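Side-chain contact in nsp9 (Porcine coronavirus HKU15, PDB 5YM6), which probably binds single-stranded RNA or other nucleic acid during coronavirus replication, with an affinity that dimerization enhances: residues N89-S92 with L93-G96. Residues are numbered along the deposited sequence; the frame is centred on the assembly and turned at random.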
ATOM      1  N   ASN B  89       8.071   5.910  12.291  1.00 22.68           N
ATOM      2  CA  ASN B  89       6.737   5.709  12.871  1.00 27.30           C
ATOM      3  C   ASN B  89       5.585   5.859  11.891  1.00 25.57           C
ATOM      4  O   ASN B  89       4.425   5.909  12.285  1.00 26.69           O
ATOM      5  CB  ASN B  89       6.524   6.662  14.051  1.00 27.16           C
ATOM      6  CG  ASN B  89       7.418   6.335  15.213  1.00 30.45           C
ATOM      7  OD1 ASN B  89       7.719   5.165  15.469  1.00 33.51           O
ATOM      8  ND2 ASN B  89       7.859   7.361  15.924  1.00 32.86           N
ATOM      9  N   ILE B  90       5.891   5.922  10.604  1.00 24.13           N
ATOM     10  CA  ILE B  90       4.822   6.003   9.631  1.00 28.97           C
ATOM     11  C   ILE B  90       4.062   4.657   9.638  1.00 26.45           C
ATOM     12  O   ILE B  90       4.642   3.608   9.910  1.00 27.72           O
ATOM     13  CB  ILE B  90       5.379   6.372   8.238  1.00 28.95           C
ATOM     14  CG1 ILE B  90       4.379   7.239   7.472  1.00 32.80           C
ATOM     15  CG2 ILE B  90       5.872   5.160   7.501  1.00 26.54           C
ATOM     16  CD1 ILE B  90       4.416   8.693   7.923  1.00 29.19           C
ATOM     17  N   SER B  91       2.758   4.704   9.402  1.00 27.89           N
ATOM     18  CA  SER B  91       1.922   3.501   9.503  1.00 29.61           C
ATOM     19  C   SER B  91       2.241   2.436   8.460  1.00 30.83           C
ATOM     20  O   SER B  91       2.758   2.736   7.380  1.00 27.93           O
ATOM     21  CB  SER B  91       0.448   3.873   9.394  1.00 27.47           C
ATOM     22  OG  SER B  91       0.124   4.377   8.112  1.00 29.46           O
ATOM     23  N   SER B  92       1.928   1.187   8.794  1.00 29.23           N
ATOM     24  CA  SER B  92       2.118   0.083   7.868  1.00 28.51           C
ATOM     25  C   SER B  92       1.243   0.293   6.624  1.00 25.63           C
ATOM     26  O   SER B  92       1.625  -0.112   5.529  1.00 25.36           O
ATOM     27  CB  SER B  92       1.795  -1.257   8.537  1.00 28.13           C
ATOM     28  OG  SER B  92       2.917  -1.778   9.252  1.00 30.86           O
ATOM     29  N   LEU B  93       0.080   0.922   6.794  1.00 26.85           N
ATOM     30  CA  LEU B  93      -0.816   1.163   5.653  1.00 26.42           C
ATOM     31  C   LEU B  93      -0.178   2.145   4.674  1.00 28.73           C
ATOM     32  O   LEU B  93      -0.294   2.008   3.455  1.00 27.15           O
ATOM     33  CB  LEU B  93      -2.161   1.718   6.102  1.00 24.97           C
ATOM     34  CG  LEU B  93      -3.275   1.797   5.054  1.00 27.49           C
ATOM     35  CD1 LEU B  93      -3.965   0.463   4.934  1.00 34.54           C
ATOM     36  CD2 LEU B  93      -4.300   2.856   5.432  1.00 36.89           C
ATOM     37  N   ASN B  94       0.488   3.150   5.219  1.00 25.44           N
ATOM     38  CA  ASN B  94       1.107   4.152   4.366  1.00 26.24           C
ATOM     39  C   ASN B  94       2.353   3.600   3.701  1.00 25.57           C
ATOM     40  O   ASN B  94       2.663   3.982   2.584  1.00 26.08           O
ATOM     41  CB  ASN B  94       1.439   5.419   5.163  1.00 26.48           C
ATOM     42  CG  ASN B  94       0.224   6.285   5.404  1.00 31.74           C
ATOM     43  OD1 ASN B  94       0.076   6.887   6.472  1.00 39.96           O
ATOM     44  ND2 ASN B  94      -0.676   6.329   4.427  1.00 32.49           N
ATOM     45  N   ARG B  95       3.064   2.709   4.387  1.00 22.85           N
ATOM     46  CA  ARG B  95       4.211   2.035   3.789  1.00 26.20           C
ATOM     47  C   ARG B  95       3.737   1.232   2.583  1.00 24.80           C
ATOM     48  O   ARG B  95       4.362   1.263   1.521  1.00 21.98           O
ATOM     49  CB  ARG B  95       4.922   1.132   4.802  1.00 26.93           C
ATOM     50  CG  ARG B  95       5.630   1.916   5.929  1.00 27.35           C
ATOM     51  CD  ARG B  95       5.922   1.055   7.162  1.00 34.42           C
ATOM     52  NE  ARG B  95       6.977   0.067   6.943  1.00 38.03           N
ATOM     53  CZ  ARG B  95       8.260   0.251   7.255  1.00 40.52           C
ATOM     54  NH1 ARG B  95       9.143  -0.708   7.011  1.00 37.86           N
ATOM     55  NH2 ARG B  95       8.665   1.395   7.809  1.00 36.19           N
ATOM     56  N   GLY B  96       2.616   0.535   2.739  1.00 24.38           N
ATOM     57  CA  GLY B  96       2.058  -0.233   1.634  1.00 23.59           C
ATOM     58  C   GLY B  96       1.723   0.637   0.435  1.00 24.07           C
ATOM     59  O   GLY B  96       1.977   0.252  -0.697  1.00 22.39           O
TER
HETATM   60  O   HOH W   1       1.261   7.745   9.163  1.00 36.30           O
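With chi1 at 66°, Ser-91 turns its OG forward to the N-H of Asn-94 in the first helical turn, while a chi1 of -78° at Asn-94, with CG anti to the carbonyl carbon, folds the amide back toward Ser-91. The result is a serine N-cap at the start of helix 92-105, the C-terminal helix of the nsp9 fold. Its defining bond runs from Asn-94 N to Ser-91 OG, 3.2 Å long with an N-H...O angle of 149°. Asn-94 OD1 lies 3.0 Å from the same OG, which sits over the face of the amide and not in its plane; the bond is weak, and the hydroxyl proton has another acceptor within reach. A water donates to Asn-94 OD1 and accepts weakly from Ser-91 N, linking the amide to the backbone just ahead of the helix.

The first helical turn closes when Arg-95 N donates to Ser-91 O at 3.0 Å, and Gly-96 N repeats the pattern with Ser-92 O at 3.0 Å. Alongside this polar network, the CG2 branch of Ile-90 meets the aliphatic part of Arg-95 at CG, 3.6 Å away, while Ile-90 CG1 comes within 4.2 Å of Asn-94 CB, the two side chains lying roughly perpendicular. Ile-90 also packs on Ile-38 and Val-40 of strand 36-44, and Asn-94 on Val-40, which seats the helix start against the sheet. Ser-92 packs on Ser-92 of the second subunit, and Leu-93 and Arg-95 on Arg-95 and Leu-93 of that subunit, respectively. Nearer the backbone, Arg-95 CG passes 3.3 Å from Ser-91 O, the carbonyl that its own N-H engages.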